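Local coordinates for 1-pyrroline-5-carboxylate dehydrogenase (Thermus thermophilus, PDB 1UZB), which probably catalyses the NAD-dependent oxidation of 1-pyrroline-5-carboxylate, by way of its open semialdehyde form, to glutamate, the closing step of proline breakdown, at residues V124-V129 with W183-A188; V311-G316 with K474-L479; Q318-S323 with P362-E367; Y397-T402 with F419-S424. One frame throughout, in Å; residues are numbered along the deposited sequence. Where two conformers were deposited one is given.

Contact 1. Residues V124-V129 with W183-A188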
loop_
_atom_site.group_PDB
_atom_site.type_symbol
_atom_site.label_atom_id
_atom_site.label_comp_id
_atom_site.label_asym_id
_atom_site.label_seq_id
_atom_site.Cartn_x
_atom_site.Cartn_y
_atom_site.Cartn_z
ATOM N N VAL A 124 28.883 -27.769 25.714
ATOM C CA VAL A 124 29.578 -26.486 25.786
ATOM C C VAL A 124 29.437 -25.741 27.113
ATOM O O VAL A 124 29.866 -24.596 27.237
ATOM C CB VAL A 124 29.189 -25.543 24.612
ATOM C CG1 VAL A 124 29.585 -26.181 23.286
ATOM C CG2 VAL A 124 27.706 -25.239 24.641
ATOM N N GLY A 125 28.831 -26.390 28.104
ATOM C CA GLY A 125 28.719 -25.785 29.419
ATOM C C GLY A 125 27.800 -24.602 29.639
ATOM O O GLY A 125 28.103 -23.723 30.453
ATOM N N LYS A 126 26.684 -24.562 28.923
ATOM C CA LYS A 126 25.721 -23.485 29.110
ATOM C C LYS A 126 24.783 -23.886 30.235
ATOM O O LYS A 126 24.450 -25.067 30.371
ATOM C CB LYS A 126 24.887 -23.267 27.845
ATOM C CG LYS A 126 25.676 -22.753 26.671
ATOM C CD LYS A 126 24.782 -22.075 25.648
ATOM C CE LYS A 126 25.638 -21.336 24.636
ATOM N NZ LYS A 126 24.845 -20.476 23.718
ATOM N N ASN A 127 24.369 -22.927 31.060
ATOM C CA ASN A 127 23.414 -23.272 32.097
ATOM C C ASN A 127 22.071 -23.427 31.371
ATOM O O ASN A 127 21.997 -23.258 30.150
ATOM C CB ASN A 127 23.368 -22.228 33.238
ATOM C CG ASN A 127 22.864 -20.864 32.805
ATOM O OD1 ASN A 127 22.262 -20.705 31.749
ATOM N ND2 ASN A 127 23.096 -19.865 33.651
ATOM N N TRP A 128 21.017 -23.757 32.104
ATOM C CA TRP A 128 19.717 -24.008 31.487
ATOM C C TRP A 128 19.114 -22.901 30.627
ATOM O O TRP A 128 18.668 -23.162 29.509
ATOM C CB TRP A 128 18.714 -24.420 32.562
ATOM C CG TRP A 128 19.036 -25.714 33.268
ATOM C CD1 TRP A 128 20.254 -26.338 33.357
ATOM C CD2 TRP A 128 18.128 -26.498 34.044
ATOM N NE1 TRP A 128 20.155 -27.462 34.147
ATOM C CE2 TRP A 128 18.860 -27.582 34.581
ATOM C CE3 TRP A 128 16.763 -26.386 34.343
ATOM C CZ2 TRP A 128 18.269 -28.550 35.402
ATOM C CZ3 TRP A 128 16.176 -27.349 35.159
ATOM C CH2 TRP A 128 16.932 -28.416 35.677
ATOM N N VAL A 129 19.079 -21.673 31.136
ATOM C CA VAL A 129 18.484 -20.589 30.359
ATOM C C VAL A 129 19.340 -20.165 29.168
ATOM O O VAL A 129 18.805 -19.793 28.121
ATOM C CB VAL A 129 18.146 -19.372 31.254
ATOM C CG1 VAL A 129 17.180 -19.794 32.353
ATOM C CG2 VAL A 129 19.417 -18.779 31.836
ATOM N N TRP A 183 31.634 -22.115 18.342
ATOM C CA TRP A 183 31.278 -23.053 19.396
ATOM C C TRP A 183 30.398 -22.428 20.471
ATOM O O TRP A 183 29.755 -23.149 21.232
ATOM C CB TRP A 183 32.531 -23.638 20.069
ATOM C CG TRP A 183 33.545 -22.623 20.533
ATOM C CD1 TRP A 183 34.681 -22.249 19.876
ATOM C CD2 TRP A 183 33.526 -21.871 21.757
ATOM N NE1 TRP A 183 35.373 -21.319 20.611
ATOM C CE2 TRP A 183 34.687 -21.066 21.769
ATOM C CE3 TRP A 183 32.642 -21.799 22.846
ATOM C CZ2 TRP A 183 34.991 -20.200 22.825
ATOM C CZ3 TRP A 183 32.946 -20.935 23.899
ATOM C CH2 TRP A 183 34.111 -20.149 23.877
ATOM N N ASN A 184 30.348 -21.099 20.537
ATOM C CA ASN A 184 29.562 -20.465 21.592
ATOM C C ASN A 184 28.046 -20.453 21.382
ATOM O O ASN A 184 27.290 -20.387 22.350
ATOM C CB ASN A 184 30.113 -19.063 21.892
ATOM C CG ASN A 184 29.825 -18.060 20.799
ATOM O OD1 ASN A 184 29.691 -18.405 19.626
ATOM N ND2 ASN A 184 29.751 -16.792 21.184
ATOM N N PHE A 185 27.606 -20.515 20.130
ATOM C CA PHE A 185 26.180 -20.604 19.808
ATOM C C PHE A 185 26.122 -21.652 18.707
ATOM O O PHE A 185 25.753 -21.363 17.571
ATOM C CB PHE A 185 25.622 -19.267 19.319
ATOM C CG PHE A 185 25.455 -18.256 20.413
ATOM C CD1 PHE A 185 26.490 -17.387 20.739
ATOM C CD2 PHE A 185 24.275 -18.203 21.151
ATOM C CE1 PHE A 185 26.354 -16.476 21.789
ATOM C CE2 PHE A 185 24.129 -17.300 22.201
ATOM C CZ PHE A 185 25.173 -16.435 22.520
ATOM N N PRO A 186 26.485 -22.901 19.052
ATOM C CA PRO A 186 26.524 -24.053 18.151
ATOM C C PRO A 186 25.214 -24.597 17.613
ATOM O O PRO A 186 25.216 -25.516 16.794
ATOM C CB PRO A 186 27.311 -25.076 18.951
ATOM C CG PRO A 186 26.841 -24.828 20.324
ATOM C CD PRO A 186 26.792 -23.318 20.433
ATOM N N VAL A 187 24.097 -24.067 18.093
ATOM C CA VAL A 187 22.814 -24.475 17.547
ATOM C C VAL A 187 22.284 -23.255 16.792
ATOM O O VAL A 187 22.037 -23.323 15.596
ATOM C CB VAL A 187 21.797 -24.902 18.629
ATOM C CG1 VAL A 187 20.464 -25.252 17.969
ATOM C CG2 VAL A 187 22.322 -26.109 19.386
ATOM N N ALA A 188 22.170 -22.126 17.485
ATOM C CA ALA A 188 21.660 -20.898 16.879
ATOM C C ALA A 188 22.418 -20.373 15.657
ATOM O O ALA A 188 21.855 -20.292 14.568
ATOM C CB ALA A 188 21.580 -19.799 17.931
#
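The ammonium group of K126 is set over one face of the F185 ring, with NZ 3.9 Å from the ring centroid and 29° off its normal, a cation-pi arrangement in which the two side chains cross at about a right angle. The contact falls on one flank of the ring, since NZ is 3.5 Å from F185 CD2. The lysine chain runs extended beyond CG (chi2 -159°), which carries NZ across to the backbone of the other segment; there it makes a weak hydrogen bond of 2.8 Å to N184 O. Its stronger partner is D134 of helix 128-149, in a salt bridge. W183-P186 spell the Trp-Asn-Phe-Pro sequence familiar in aldehyde dehydrogenases, in the loop between strand 165-180 and helix 188-199, part of a beta-alpha-beta crossover that ends in the parallel strand 203-207. Put in the lysine's place, an alanine is likely to leave the D134 carboxylate without its salt-bridge mate and the F185 face without its cation. Two residues before the lysine, V124 CG1 lies 3.7 Å from the carbonyl oxygen W183 O; its apolar touch is with P186 CG, 4.3 Å away, at the end of helix 113-124, where G125 breaks away with positive phi.

Contact 2. Residues V311-G316 with K474-L479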
loop_
_atom_site.group_PDB
_atom_site.type_symbol
_atom_site.label_atom_id
_atom_site.label_comp_id
_atom_site.label_asym_id
_atom_site.label_seq_id
_atom_site.Cartn_x
_atom_site.Cartn_y
_atom_site.Cartn_z
ATOM N N VAL A 311 26.155 -7.136 35.013
ATOM C CA VAL A 311 26.505 -8.485 35.436
ATOM C C VAL A 311 25.983 -9.528 34.444
ATOM O O VAL A 311 26.703 -10.461 34.085
ATOM C CB VAL A 311 25.985 -8.759 36.868
ATOM C CG1 VAL A 311 26.116 -10.233 37.209
ATOM C CG2 VAL A 311 26.793 -7.927 37.862
ATOM N N VAL A 312 24.746 -9.366 33.984
ATOM C CA VAL A 312 24.186 -10.291 33.005
ATOM C C VAL A 312 25.000 -10.242 31.707
ATOM O O VAL A 312 25.354 -11.277 31.140
ATOM C CB VAL A 312 22.709 -9.935 32.673
ATOM C CG1 VAL A 312 22.253 -10.674 31.422
ATOM C CG2 VAL A 312 21.807 -10.295 33.842
ATOM N N SER A 313 25.303 -9.031 31.254
ATOM C CA SER A 313 26.047 -8.844 30.009
ATOM C C SER A 313 27.486 -9.331 30.045
ATOM O O SER A 313 28.009 -9.815 29.040
ATOM C CB SER A 313 26.055 -7.365 29.619
ATOM O OG SER A 313 24.744 -6.879 29.389
ATOM N N ALA A 314 28.126 -9.186 31.200
ATOM C CA ALA A 314 29.522 -9.570 31.339
ATOM C C ALA A 314 29.753 -11.034 31.648
ATOM O O ALA A 314 30.722 -11.619 31.167
ATOM C CB ALA A 314 30.187 -8.717 32.417
ATOM N N TYR A 315 28.857 -11.635 32.426
ATOM C CA TYR A 315 29.054 -13.009 32.849
ATOM C C TYR A 315 28.126 -14.080 32.286
ATOM O O TYR A 315 28.310 -15.263 32.576
ATOM C CB TYR A 315 29.080 -13.037 34.382
ATOM C CG TYR A 315 30.129 -12.098 34.953
ATOM C CD1 TYR A 315 31.484 -12.277 34.669
ATOM C CD2 TYR A 315 29.766 -11.004 35.735
ATOM C CE1 TYR A 315 32.450 -11.388 35.148
ATOM C CE2 TYR A 315 30.722 -10.109 36.217
ATOM C CZ TYR A 315 32.059 -10.306 35.918
ATOM O OH TYR A 315 32.995 -9.407 36.383
ATOM N N GLY A 316 27.139 -13.679 31.486
ATOM C CA GLY A 316 26.255 -14.660 30.872
ATOM C C GLY A 316 27.117 -15.589 30.030
ATOM O O GLY A 316 27.973 -15.127 29.275
ATOM N N LYS A 474 20.449 -4.981 29.038
ATOM C CA LYS A 474 21.619 -5.797 28.708
ATOM C C LYS A 474 21.997 -5.627 27.237
ATOM O O LYS A 474 21.146 -5.308 26.400
ATOM C CB LYS A 474 21.324 -7.272 28.997
ATOM C CG LYS A 474 20.236 -7.846 28.108
ATOM C CD LYS A 474 19.930 -9.301 28.414
ATOM C CE LYS A 474 18.959 -9.863 27.380
ATOM N NZ LYS A 474 18.697 -11.321 27.547
ATOM N N ILE A 475 23.268 -5.852 26.913
ATOM C CA ILE A 475 23.720 -5.700 25.533
ATOM C C ILE A 475 23.901 -7.018 24.793
ATOM O O ILE A 475 24.360 -7.039 23.654
ATOM C CB ILE A 475 25.031 -4.879 25.456
ATOM C CG1 ILE A 475 26.190 -5.626 26.126
ATOM C CG2 ILE A 475 24.809 -3.532 26.120
ATOM C CD1 ILE A 475 27.544 -4.960 25.906
ATOM N N THR A 476 23.535 -8.115 25.450
ATOM C CA THR A 476 23.626 -9.445 24.859
ATOM C C THR A 476 22.212 -9.915 24.509
ATOM O O THR A 476 21.225 -9.238 24.820
ATOM C CB THR A 476 24.222 -10.454 25.859
ATOM O OG1 THR A 476 23.410 -10.469 27.038
ATOM C CG2 THR A 476 25.646 -10.068 26.248
ATOM N N GLY A 477 22.119 -11.062 23.845
ATOM C CA GLY A 477 20.823 -11.632 23.515
ATOM C C GLY A 477 19.979 -10.981 22.438
ATOM O O GLY A 477 18.753 -10.946 22.565
ATOM N N ALA A 478 20.611 -10.481 21.382
ATOM C CA ALA A 478 19.872 -9.862 20.289
ATOM C C ALA A 478 18.853 -10.867 19.758
ATOM O O ALA A 478 19.185 -12.027 19.505
ATOM C CB ALA A 478 20.826 -9.449 19.177
ATOM N N LEU A 479 17.615 -10.422 19.590
ATOM C CA LEU A 479 16.558 -11.292 19.092
ATOM C C LEU A 479 16.391 -11.202 17.587
ATOM O O LEU A 479 16.376 -10.115 17.017
ATOM C CB LEU A 479 15.233 -10.942 19.767
ATOM C CG LEU A 479 15.149 -11.214 21.270
ATOM C CD1 LEU A 479 13.852 -10.646 21.821
ATOM C CD2 LEU A 479 15.234 -12.708 21.530
HETATM O O HOH W 1 24.439 -12.403 28.621
#
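S313 and I475 meet through a fairly straight hydrogen bond: the I475 backbone N donates to S313 OG at 3.1 Å, with an N-H...O angle of 162°. The same hydroxyl is bonded to G309 O one turn earlier in the helix, so two partners fix its rotation. With OG anti to the carbonyl carbon (chi1 -62°), the hydroxyl lies on the flank of the helix that faces the loop, and K474 CA comes within 3.4 Å of it. The packing around this bond is close. I475 CG1 lies 3.9 Å from S313 CB, and T476 brings its methyl CG2 to 3.7 Å from S313 O. Both S313 and I475 also lean on I295 and A325, which belong to adjacent parallel strands of the large sheet. Helix 303-315 is the crossover between these strands, 293-297 and 325-331, in a beta-alpha-beta unit, while residues 474-479 follow the outermost strand 468-471; the sheet is consistent with that of the catalytic domain of aldehyde dehydrogenases. Away from the serine the contact slackens. A water replaces direct touching, donating to V312 O at 2.9 Å and hydrogen-bonded to T476 OG1 at 2.7 Å; V312 O thereby takes a second bond beside the helical one from G316 N. At the partly exposed margin V312 CG1 meets only the aliphatic CD of K474, 4.0 Å away, and the extended lysine carries its NZ on, away from the helix.

Contact 3. Residues Q318-S323 with P362-E367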
loop_
_atom_site.group_PDB
_atom_site.type_symbol
_atom_site.label_atom_id
_atom_site.label_comp_id
_atom_site.label_asym_id
_atom_site.label_seq_id
_atom_site.Cartn_x
_atom_site.Cartn_y
_atom_site.Cartn_z
ATOM N N GLN A 318 29.517 -17.271 30.854
ATOM C CA GLN A 318 30.898 -17.037 31.229
ATOM C C GLN A 318 31.624 -15.988 30.380
ATOM O O GLN A 318 32.847 -16.044 30.215
ATOM C CB GLN A 318 31.647 -18.375 31.193
ATOM C CG GLN A 318 31.083 -19.468 32.133
ATOM C CD GLN A 318 29.803 -20.155 31.635
ATOM O OE1 GLN A 318 28.685 -19.752 31.973
ATOM N NE2 GLN A 318 29.970 -21.202 30.832
ATOM N N GLY A 319 30.871 -15.026 29.856
ATOM C CA GLY A 319 31.453 -13.977 29.034
ATOM C C GLY A 319 31.939 -14.436 27.671
ATOM O O GLY A 319 32.637 -13.698 26.972
ATOM N N GLN A 320 31.565 -15.651 27.283
ATOM C CA GLN A 320 31.981 -16.208 26.000
ATOM C C GLN A 320 31.017 -15.834 24.886
ATOM O O GLN A 320 30.474 -16.693 24.191
ATOM C CB GLN A 320 32.105 -17.730 26.113
ATOM C CG GLN A 320 33.106 -18.168 27.173
ATOM C CD GLN A 320 33.126 -19.665 27.384
ATOM O OE1 GLN A 320 34.161 -20.313 27.228
ATOM N NE2 GLN A 320 31.977 -20.226 27.750
ATOM N N LYS A 321 30.803 -14.532 24.727
ATOM C CA LYS A 321 29.911 -14.019 23.694
ATOM C C LYS A 321 30.575 -12.845 22.998
ATOM O O LYS A 321 31.254 -12.032 23.631
ATOM C CB LYS A 321 28.593 -13.539 24.306
ATOM C CG LYS A 321 27.833 -14.594 25.081
ATOM C CD LYS A 321 26.492 -14.061 25.548
ATOM C CE LYS A 321 25.751 -15.111 26.350
ATOM N NZ LYS A 321 24.423 -14.608 26.793
ATOM N N CYS A 322 30.376 -12.755 21.690
ATOM C CA CYS A 322 30.940 -11.655 20.923
ATOM C C CYS A 322 30.273 -10.350 21.336
ATOM O O CYS A 322 30.814 -9.271 21.106
ATOM C CB CYS A 322 30.730 -11.898 19.432
ATOM S SG CYS A 322 31.529 -13.396 18.852
ATOM N N SER A 323 29.104 -10.468 21.961
ATOM C CA SER A 323 28.321 -9.323 22.421
ATOM C C SER A 323 28.512 -9.012 23.907
ATOM O O SER A 323 27.944 -8.046 24.414
ATOM C CB SER A 323 26.835 -9.597 22.181
ATOM O OG SER A 323 26.414 -10.718 22.948
ATOM N N PRO A 362 31.462 -23.766 33.200
ATOM C CA PRO A 362 32.899 -23.705 32.916
ATOM C C PRO A 362 33.147 -23.022 31.578
ATOM O O PRO A 362 32.217 -22.840 30.792
ATOM C CB PRO A 362 33.273 -25.172 32.837
ATOM C CG PRO A 362 32.090 -25.730 32.093
ATOM C CD PRO A 362 30.902 -25.062 32.776
ATOM N N VAL A 363 34.390 -22.628 31.315
ATOM C CA VAL A 363 34.685 -22.072 30.004
ATOM C C VAL A 363 34.734 -23.328 29.127
ATOM O O VAL A 363 34.839 -24.448 29.640
ATOM C CB VAL A 363 36.000 -21.252 29.973
ATOM C CG1 VAL A 363 35.808 -19.969 30.773
ATOM C CG2 VAL A 363 37.156 -22.054 30.525
ATOM N N VAL A 364 34.662 -23.154 27.816
ATOM C CA VAL A 364 34.559 -24.291 26.908
ATOM C C VAL A 364 35.662 -25.339 26.773
ATOM O O VAL A 364 35.366 -26.496 26.471
ATOM C CB VAL A 364 34.176 -23.798 25.487
ATOM C CG1 VAL A 364 35.413 -23.361 24.722
ATOM C CG2 VAL A 364 33.413 -24.885 24.747
ATOM N N SER A 365 36.915 -24.970 26.995
ATOM C CA SER A 365 37.993 -25.943 26.829
ATOM C C SER A 365 39.222 -25.592 27.639
ATOM O O SER A 365 39.317 -24.504 28.200
ATOM C CB SER A 365 38.395 -26.017 25.358
ATOM O OG SER A 365 38.962 -24.780 24.948
ATOM N N ALA A 366 40.173 -26.523 27.674
ATOM C CA ALA A 366 41.417 -26.314 28.397
ATOM C C ALA A 366 42.196 -25.159 27.777
ATOM O O ALA A 366 42.785 -24.356 28.494
ATOM C CB ALA A 366 42.257 -27.587 28.376
ATOM N N GLU A 367 42.197 -25.069 26.451
ATOM C CA GLU A 367 42.918 -23.982 25.799
ATOM C C GLU A 367 42.251 -22.644 26.101
ATOM O O GLU A 367 42.929 -21.648 26.337
ATOM C CB GLU A 367 43.000 -24.198 24.286
ATOM C CG GLU A 367 43.722 -23.070 23.544
ATOM C CD GLU A 367 45.152 -22.836 24.026
ATOM O OE1 GLU A 367 45.769 -21.841 23.586
ATOM O OE2 GLU A 367 45.666 -23.636 24.838
HETATM O O HOH W 2 31.882 -23.064 28.091
#
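Q320 and V364 make the straighter of two amide-to-backbone hydrogen bonds: V364 N donates to Q320 OE1 at 2.9 Å with an N-H...O angle of 158°, in the carbonyl plane and on a lone pair. The other bond runs the opposite way. Q318 NE2 donates to P362 O at 2.8 Å, rising 43° above that carbonyl plane. P362 O is gripped a second time by a water, which donates to it at 2.7 Å and accepts from Q320 NE2 at 2.9 Å, so both ends of the Q320 amide reach the 362-364 backbone, one directly and one through the water. The two glutamines arrive differently: Q320 stretches out beyond CG, whereas Q318 bends at its second torsion (chi2 77°) and turns its amide toward the proline carbonyl. The Q318 amide has two further partners: OE1 accepts from G361 N and NE2 also donates to G125 O. Around these bonds the packing is close but small in extent, with Q320 OE1 resting 3.4 Å from V363 CB, and W183 lying against the same side chain. Residues 318-323, with Q320 at the centre of an inverse gamma turn, lead from helix 303-315 to strand 325-331, the middle strand of a seven-stranded sheet consistent with the catalytic domain of aldehyde dehydrogenases; residues 362-367 lead into helix 366-379, N-capped by S365. Since each amide oxygen accepts from a backbone N-H and each amide nitrogen donates, a flip of either glutamine would probably set like against like at its backbone partner, which suggests that the buried parts of the two segments are joined by neutral amides of fixed orientation.

Contact 4. Residues Y397-T402 with F419-S424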
loop_
_atom_site.group_PDB
_atom_site.type_symbol
_atom_site.label_atom_id
_atom_site.label_comp_id
_atom_site.label_asym_id
_atom_site.label_seq_id
_atom_site.Cartn_x
_atom_site.Cartn_y
_atom_site.Cartn_z
ATOM N N TYR A 397 36.587 -26.654 33.749
ATOM C CA TYR A 397 37.321 -25.424 33.460
ATOM C C TYR A 397 36.609 -24.227 34.077
ATOM O O TYR A 397 36.164 -23.316 33.375
ATOM C CB TYR A 397 37.446 -25.250 31.944
ATOM C CG TYR A 397 37.954 -26.493 31.247
ATOM C CD1 TYR A 397 37.221 -27.089 30.222
ATOM C CD2 TYR A 397 39.162 -27.084 31.624
ATOM C CE1 TYR A 397 37.674 -28.246 29.587
ATOM C CE2 TYR A 397 39.625 -28.240 30.992
ATOM C CZ TYR A 397 38.877 -28.814 29.975
ATOM O OH TYR A 397 39.328 -29.952 29.343
ATOM N N PHE A 398 36.531 -24.223 35.403
ATOM C CA PHE A 398 35.846 -23.168 36.132
ATOM C C PHE A 398 36.717 -21.968 36.485
ATOM O O PHE A 398 37.745 -22.103 37.149
ATOM C CB PHE A 398 35.237 -23.748 37.410
ATOM C CG PHE A 398 34.331 -24.923 37.169
ATOM C CD1 PHE A 398 33.174 -24.784 36.408
ATOM C CD2 PHE A 398 34.636 -26.174 37.702
ATOM C CE1 PHE A 398 32.332 -25.873 36.180
ATOM C CE2 PHE A 398 33.801 -27.267 37.479
ATOM C CZ PHE A 398 32.649 -27.115 36.717
ATOM N N ILE A 399 36.287 -20.794 36.033
ATOM C CA ILE A 399 36.985 -19.545 36.306
ATOM C C ILE A 399 36.008 -18.616 37.019
ATOM O O ILE A 399 34.851 -18.484 36.616
ATOM C CB ILE A 399 37.472 -18.874 35.004
ATOM C CG1 ILE A 399 38.438 -19.807 34.274
ATOM C CG2 ILE A 399 38.162 -17.556 35.324
ATOM C CD1 ILE A 399 38.945 -19.269 32.954
ATOM N N ALA A 400 36.473 -17.980 38.087
ATOM C CA ALA A 400 35.630 -17.081 38.861
ATOM C C ALA A 400 35.387 -15.743 38.171
ATOM O O ALA A 400 36.250 -15.243 37.449
ATOM C CB ALA A 400 36.262 -16.839 40.229
ATOM N N PRO A 401 34.192 -15.156 38.367
ATOM C CA PRO A 401 33.867 -13.861 37.764
ATOM C C PRO A 401 34.989 -12.920 38.186
ATOM O O PRO A 401 35.306 -12.804 39.372
ATOM C CB PRO A 401 32.531 -13.511 38.410
ATOM C CG PRO A 401 31.889 -14.850 38.547
ATOM C CD PRO A 401 33.022 -15.715 39.069
ATOM N N THR A 402 35.586 -12.252 37.208
ATOM C CA THR A 402 36.715 -11.378 37.463
ATOM C C THR A 402 36.473 -9.923 37.098
ATOM O O THR A 402 35.828 -9.619 36.092
ATOM C CB THR A 402 37.937 -11.905 36.696
ATOM O OG1 THR A 402 38.192 -13.255 37.104
ATOM C CG2 THR A 402 39.165 -11.049 36.962
ATOM N N PHE A 419 37.119 -13.078 25.822
ATOM C CA PHE A 419 36.102 -14.111 25.672
ATOM C C PHE A 419 36.002 -14.997 26.906
ATOM O O PHE A 419 35.890 -16.220 26.802
ATOM C CB PHE A 419 36.407 -14.957 24.433
ATOM C CG PHE A 419 35.217 -15.182 23.545
ATOM C CD1 PHE A 419 34.669 -16.453 23.396
ATOM C CD2 PHE A 419 34.649 -14.122 22.846
ATOM C CE1 PHE A 419 33.574 -16.664 22.560
ATOM C CE2 PHE A 419 33.554 -14.323 22.009
ATOM C CZ PHE A 419 33.016 -15.596 21.866
ATOM N N GLY A 420 36.042 -14.362 28.071
ATOM C CA GLY A 420 35.946 -15.074 29.331
ATOM C C GLY A 420 35.253 -14.183 30.345
ATOM O O GLY A 420 34.895 -13.050 30.022
ATOM N N PRO A 421 35.052 -14.656 31.581
ATOM C CA PRO A 421 34.383 -13.855 32.614
ATOM C C PRO A 421 35.295 -12.793 33.220
ATOM O O PRO A 421 35.546 -12.795 34.426
ATOM C CB PRO A 421 33.954 -14.907 33.632
ATOM C CG PRO A 421 35.070 -15.910 33.548
ATOM C CD PRO A 421 35.352 -16.016 32.066
ATOM N N VAL A 422 35.770 -11.882 32.374
ATOM C CA VAL A 422 36.678 -10.823 32.802
ATOM C C VAL A 422 36.172 -9.447 32.380
ATOM O O VAL A 422 36.101 -9.134 31.189
ATOM C CB VAL A 422 38.088 -11.032 32.214
ATOM C CG1 VAL A 422 39.017 -9.935 32.697
ATOM C CG2 VAL A 422 38.624 -12.398 32.617
ATOM N N LEU A 423 35.834 -8.626 33.370
ATOM C CA LEU A 423 35.328 -7.282 33.131
ATOM C C LEU A 423 36.364 -6.223 33.483
ATOM O O LEU A 423 36.936 -6.251 34.577
ATOM C CB LEU A 423 34.072 -7.054 33.972
ATOM C CG LEU A 423 33.390 -5.696 33.845
ATOM C CD1 LEU A 423 32.864 -5.513 32.431
ATOM C CD2 LEU A 423 32.255 -5.613 34.852
ATOM N N SER A 424 36.589 -5.289 32.559
ATOM C CA SER A 424 37.541 -4.196 32.763
ATOM C C SER A 424 36.772 -2.896 32.979
ATOM O O SER A 424 36.011 -2.467 32.110
ATOM C CB SER A 424 38.457 -4.052 31.544
ATOM O OG SER A 424 39.302 -5.182 31.393
#
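T402 N donates a hydrogen bond of 2.8 Å to P421 O, the carbonyl of a residue at the centre of an inverse gamma turn that directly precedes a strand: the turn is closed by a weak bond of V422 N to G420 O, yet the P421 carbonyl already serves the sheet. The next rung is L423 N to T402 O, 2.9 Å long with an N-H...O angle of 171°, and T402 O also receives the hydroxyl of Y315 from helix 303-315. T402 and V422 send their side chains to the same face, where T402 CB stands 4.2 Å from V422 CG2. With OG1 beside its own backbone N (chi1 -57°), the threonine hydroxyl donates back to A400 O at 2.8 Å and accepts from G389 N. A valine in its place would lack that hydroxyl and would probably leave A400 O and G389 N without this partner, so the approach of residues 400-402 to the strand might be less firmly set. Before the bridge, I399 CG2 meets P421 CG at 3.9 Å, the two side chains crossing at about a right angle. Two bonds from T402 to the residues flanking V422 are the signature of a parallel bridge, here starting the pairing of strands 402-405 and 422-428 in the seven-stranded sheet.

Along the chain contact 1 closes first, and the loop closed by contact 2 then encloses contacts 3 and 4 in series. Contact 3 lies between its neighbours, its centre about 10 Å from that of contact 1 and about 8 Å from that of contact 4. N184 ND2 probably bonds Q320 O, and V363 N probably bonds Y397 O, carrying the links onward. Contacts 2 and 4 share helix 303-315 through Y315, whereas contacts 1 and 2 do not touch. Contact 1 lies beside the sheet that includes strand 165-180, and the others border the seven-stranded sheet; the loop 318-323 thus meets both sides, probably at the interface of the cofactor-binding and catalytic domains.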